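Local coordinates for protein levoglucosan dehydrogenase (Pseudarthrobacter phenanthrenivorans, PDB 6A3F) that oxidises levoglucosan to 3-dehydrolevoglucosan with NAD(+) as hydride acceptor, working as a homotetrameric member of the Gfo/Idh/MocA family, at residues B[343-348]-B[355-360]; B[43-46]-B[51-54]. All blocks are in the same frame, centred on the assembly; numbering follows the deposited sequence.

Contact 1: B[343-348]-B[355-360]; sequences EGLWPI and YGETKI
Trp346 and Glu357 join the loop before helix 355-371 to the N-terminal part of that helix through one polar bond. The indole NE1 donates to Glu357 OE2 at 3.0 Å, with an N-H...O angle of 141°, so the bond is bent. The acceptor lies at the edge of the indole, close to the ring plane, while the N-H reaches OE2 from its anti side, somewhat tilted out of the carboxylate plane. Ring and carboxylate planes stand 82° apart, and OE2 also sits 3.4 Å from Trp346 CZ2, against the benzo part of the same ring edge. The Glu357 chain starts toward the loop and bends at the CB-CG bond (chi2 90°), which turns the carboxylate along the helix toward its N-terminal end. There the other oxygen, OE1, takes its strongest bond, from the backbone N of Gly354; NE1 has a second, weak bond to Gly352 O.

The apolar part of the contact is slight: Leu345 CD2 approaches the aliphatic CG of Glu357 at 4.2 Å. Phe48, at the end of helix 35-48, meets the Trp346 ring edge-to-face and also touches Leu345.

Within the helix, Thr358 OG1 donates to Tyr355 O at 2.7 Å, in the carbonyl plane, and is also hydrogen-bonded to the NADH-binding Asn152, while the ring of Tyr355, itself an NADH-binding residue, packs against Trp346 of a neighbouring subunit.

With both carboxylate oxygens receiving N-H groups near a helix N-terminus, the buried Glu357 is probably stabilised as the anion. Its two bonds tie the indole and Gly354 to one side chain, close to the start of the helix that carries the NADH-binding Tyr355.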
loop_
_atom_site.group_PDB
_atom_site.type_symbol
_atom_site.label_atom_id
_atom_site.label_comp_id
_atom_site.label_asym_id
_atom_site.label_seq_id
_atom_site.Cartn_x
_atom_site.Cartn_y
_atom_site.Cartn_z
ATOM N N GLU B 343 -23.779 11.125 7.514
ATOM C CA GLU B 343 -24.973 11.063 8.357
ATOM C C GLU B 343 -25.841 9.870 7.963
ATOM O O GLU B 343 -26.635 9.347 8.782
ATOM C CB GLU B 343 -25.771 12.379 8.287
ATOM C CG GLU B 343 -26.536 12.590 6.996
ATOM C CD GLU B 343 -25.740 13.130 5.822
ATOM O OE1 GLU B 343 -24.495 13.331 5.965
ATOM O OE2 GLU B 343 -26.376 13.365 4.756
ATOM N N GLY B 344 -25.760 9.481 6.709
ATOM C CA GLY B 344 -26.564 8.324 6.236
ATOM C C GLY B 344 -25.823 6.993 6.321
ATOM O O GLY B 344 -26.434 5.960 6.021
ATOM N N LEU B 345 -24.582 6.952 6.785
ATOM C CA LEU B 345 -23.782 5.723 6.599
ATOM C C LEU B 345 -23.344 5.159 7.964
ATOM O O LEU B 345 -24.150 4.991 8.856
ATOM C CB LEU B 345 -22.593 6.067 5.668
ATOM C CG LEU B 345 -23.032 6.622 4.309
ATOM C CD1 LEU B 345 -21.881 7.124 3.473
ATOM C CD2 LEU B 345 -23.839 5.570 3.586
ATOM N N TRP B 346 -22.103 4.694 8.063
ATOM C CA TRP B 346 -21.710 3.815 9.148
ATOM C C TRP B 346 -21.143 4.606 10.335
ATOM O O TRP B 346 -20.695 5.713 10.149
ATOM C CB TRP B 346 -20.712 2.757 8.649
ATOM C CG TRP B 346 -21.255 1.952 7.506
ATOM C CD1 TRP B 346 -20.694 1.843 6.263
ATOM C CD2 TRP B 346 -22.454 1.158 7.469
ATOM N NE1 TRP B 346 -21.434 1.017 5.470
ATOM C CE2 TRP B 346 -22.529 0.585 6.174
ATOM C CE3 TRP B 346 -23.456 0.834 8.376
ATOM C CZ2 TRP B 346 -23.553 -0.273 5.787
ATOM C CZ3 TRP B 346 -24.487 0.006 7.991
ATOM C CH2 TRP B 346 -24.556 -0.520 6.694
ATOM N N PRO B 347 -21.164 3.996 11.535
ATOM C CA PRO B 347 -20.838 4.670 12.795
ATOM C C PRO B 347 -19.386 5.132 12.882
ATOM O O PRO B 347 -19.109 6.068 13.640
ATOM C CB PRO B 347 -21.136 3.674 13.945
ATOM C CG PRO B 347 -21.638 2.426 13.292
ATOM C CD PRO B 347 -21.872 2.777 11.839
ATOM N N ILE B 348 -18.472 4.468 12.152
ATOM C CA ILE B 348 -17.099 4.748 12.159
ATOM C C ILE B 348 -16.530 4.658 10.748
ATOM O O ILE B 348 -17.104 3.953 9.900
ATOM C CB ILE B 348 -16.303 3.804 13.086
ATOM C CG1 ILE B 348 -16.590 2.342 12.776
ATOM C CG2 ILE B 348 -16.547 4.148 14.553
ATOM C CD1 ILE B 348 -15.655 1.423 13.528
ATOM N N TYR B 355 -20.412 -1.132 -3.273
ATOM C CA TYR B 355 -21.068 -0.569 -4.431
ATOM C C TYR B 355 -22.467 -0.070 -4.056
ATOM O O TYR B 355 -22.907 0.915 -4.567
ATOM C CB TYR B 355 -21.207 -1.648 -5.508
ATOM C CG TYR B 355 -21.809 -1.180 -6.816
ATOM C CD1 TYR B 355 -21.027 -0.565 -7.788
ATOM C CD2 TYR B 355 -23.164 -1.327 -7.068
ATOM C CE1 TYR B 355 -21.601 -0.084 -8.952
ATOM C CE2 TYR B 355 -23.743 -0.872 -8.243
ATOM C CZ TYR B 355 -22.956 -0.262 -9.201
ATOM O OH TYR B 355 -23.535 0.121 -10.386
ATOM N N GLY B 356 -23.149 -0.828 -3.214
ATOM C CA GLY B 356 -24.520 -0.565 -2.850
ATOM C C GLY B 356 -24.695 0.818 -2.251
ATOM O O GLY B 356 -25.670 1.512 -2.584
ATOM N N GLU B 357 -23.759 1.230 -1.382
ATOM C CA GLU B 357 -23.894 2.555 -0.727
ATOM C C GLU B 357 -23.901 3.677 -1.779
ATOM O O GLU B 357 -24.610 4.663 -1.575
ATOM C CB GLU B 357 -22.799 2.783 0.327
ATOM C CG GLU B 357 -23.038 1.955 1.575
ATOM C CD GLU B 357 -22.408 0.562 1.595
ATOM O OE1 GLU B 357 -22.114 0.004 0.518
ATOM O OE2 GLU B 357 -22.167 0.038 2.688
ATOM N N THR B 358 -23.171 3.528 -2.879
ATOM C CA THR B 358 -23.174 4.566 -3.910
ATOM C C THR B 358 -24.576 4.676 -4.519
ATOM O O THR B 358 -25.096 5.770 -4.750
ATOM C CB THR B 358 -22.115 4.335 -4.992
ATOM O OG1 THR B 358 -22.472 3.260 -5.878
ATOM C CG2 THR B 358 -20.758 4.117 -4.365
ATOM N N LYS B 359 -25.202 3.538 -4.725
ATOM C CA LYS B 359 -26.584 3.536 -5.280
ATOM C C LYS B 359 -27.602 4.068 -4.256
ATOM O O LYS B 359 -28.604 4.712 -4.646
ATOM C CB LYS B 359 -26.977 2.131 -5.745
ATOM C CG LYS B 359 -26.131 1.534 -6.860
ATOM C CD LYS B 359 -26.169 2.334 -8.169
ATOM C CE LYS B 359 -27.492 2.211 -8.916
ATOM N NZ LYS B 359 -27.501 3.152 -10.056
ATOM N N ILE B 360 -27.377 3.795 -2.970
ATOM C CA ILE B 360 -28.244 4.289 -1.901
ATOM C C ILE B 360 -28.158 5.826 -1.803
ATOM O O ILE B 360 -29.207 6.525 -1.667
ATOM C CB ILE B 360 -27.958 3.566 -0.559
ATOM C CG1 ILE B 360 -28.384 2.096 -0.597
ATOM C CG2 ILE B 360 -28.670 4.269 0.578
ATOM C CD1 ILE B 360 -27.817 1.269 0.502
#

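Contact 2: B[43-46]-B[51-54]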
loop_
_atom_site.group_PDB
_atom_site.type_symbol
_atom_site.label_atom_id
_atom_site.label_comp_id
_atom_site.label_asym_id
_atom_site.label_seq_id
_atom_site.Cartn_x
_atom_site.Cartn_y
_atom_site.Cartn_z
ATOM N N ALA B 43 -34.979 -0.078 -1.420
ATOM C CA ALA B 43 -35.347 -0.678 -0.140
ATOM C C ALA B 43 -34.584 -0.012 1.007
ATOM O O ALA B 43 -35.178 0.286 2.053
ATOM C CB ALA B 43 -35.124 -2.161 -0.204
ATOM N N ALA B 44 -33.296 0.293 0.812
ATOM C CA ALA B 44 -32.446 0.702 1.920
ATOM C C ALA B 44 -32.372 2.211 2.055
ATOM O O ALA B 44 -32.041 2.625 3.130
ATOM C CB ALA B 44 -31.033 0.152 1.804
ATOM N N MET B 45 -32.633 3.005 1.004
ATOM C CA MET B 45 -32.390 4.438 1.095
ATOM C C MET B 45 -33.115 5.064 2.310
ATOM O O MET B 45 -32.480 5.761 3.060
ATOM C CB MET B 45 -32.747 5.182 -0.189
ATOM C CG MET B 45 -32.482 6.675 -0.083
ATOM S SD MET B 45 -33.929 7.541 0.592
ATOM C CE MET B 45 -34.885 7.679 -0.923
ATOM N N PRO B 46 -34.415 4.809 2.535
ATOM C CA PRO B 46 -34.988 5.438 3.755
ATOM C C PRO B 46 -34.454 4.861 5.092
ATOM O O PRO B 46 -34.539 5.518 6.137
ATOM C CB PRO B 46 -36.490 5.195 3.577
ATOM C CG PRO B 46 -36.565 3.932 2.761
ATOM C CD PRO B 46 -35.418 4.039 1.786
ATOM N N PRO B 51 -35.726 11.241 8.494
ATOM C CA PRO B 51 -36.840 10.997 7.547
ATOM C C PRO B 51 -36.450 11.116 6.071
ATOM O O PRO B 51 -35.699 11.993 5.693
ATOM C CB PRO B 51 -37.852 12.133 7.832
ATOM C CG PRO B 51 -37.501 12.608 9.214
ATOM C CD PRO B 51 -35.992 12.463 9.275
ATOM N N ALA B 52 -36.994 10.224 5.264
ATOM C CA ALA B 52 -36.653 10.166 3.877
ATOM C C ALA B 52 -37.369 11.283 3.120
ATOM O O ALA B 52 -38.449 11.703 3.500
ATOM C CB ALA B 52 -36.993 8.813 3.295
ATOM N N PRO B 53 -36.750 11.748 2.029
ATOM C CA PRO B 53 -37.440 12.708 1.184
ATOM C C PRO B 53 -38.772 12.122 0.683
ATOM O O PRO B 53 -39.724 12.864 0.547
ATOM C CB PRO B 53 -36.488 13.047 0.025
ATOM C CG PRO B 53 -35.311 12.072 0.140
ATOM C CD PRO B 53 -35.437 11.381 1.476
ATOM N N ALA B 54 -38.812 10.822 0.423
ATOM C CA ALA B 54 -40.020 10.138 0.019
ATOM C C ALA B 54 -39.760 8.641 0.127
ATOM O O ALA B 54 -38.607 8.231 0.147
ATOM C CB ALA B 54 -40.402 10.511 -1.398
#
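With CG anti to the backbone N (chi1 -180°), Met45 leaves helix 35-48 and then bends at both chi2 (-88°) and chi3 (-82°), a curl that brings its sulfur and methyl up to residues 52-54. SD lies 4.2 Å from Pro53 CD and 4.3 Å from Ala52 CB, touching the proline ring and the alanine methyl. The terminal CE turns from them to face Ala54, 3.9 Å from its carbonyl O, a van der Waals approach to the backbone.

The closest contact is shorter-armed: Pro46 CB meets Ala52 CB at 3.7 Å, and the same alanine methyl lies 4.0 Å from Pro46 CA. Ala52 points at the helix, and its CA comes within 5.0 Å of that of Pro46, so a methyl suffices to bridge the backbones. Pro46 has no N-H to give to the preceding turn, and the helix is kinked there.

The contacts between side chains of 43-46 and 51-54 are apolar; the one approach to a polar atom is that of Met45 CE to Ala54 O. The patch is continued by His364 and Phe367 of helix 355-371, which touch Met45, and by Leu55 and Pro56 of strand 55-62 against Pro46.

The contact lies away from the NADH and levoglucosan sites. It packs the end of helix 35-48 against the connection to strand 55-62, as part of the first beta-alpha-beta crossover of the NAD-binding Rossmann fold, between parallel strands 23-30 and 55-62.

How the contacts relate
Both contacts are largely buried and adjoin through helices 35-48 and 355-371: Ile360 CD1 packs on Ala44 CB at 3.6 Å, and Ile360 O lies as close to Met45 CG. Their centres are 12 Å apart. Contact 1 fastens the loop ahead of helix 355-371 by a bent hydrogen bond to a carboxylate, beside the NADH site and a neighbouring subunit. Contact 2 holds the end of helix 35-48 to the loop before strand 55-62, within the Rossmann fold, by mostly apolar packing, farther from the chain's centre and from the NADH and levoglucosan sites. The second subunit reaches each, binding loop carbonyls of contact 1 through Lys36 and packing on Ala43 and Ala44 of contact 2.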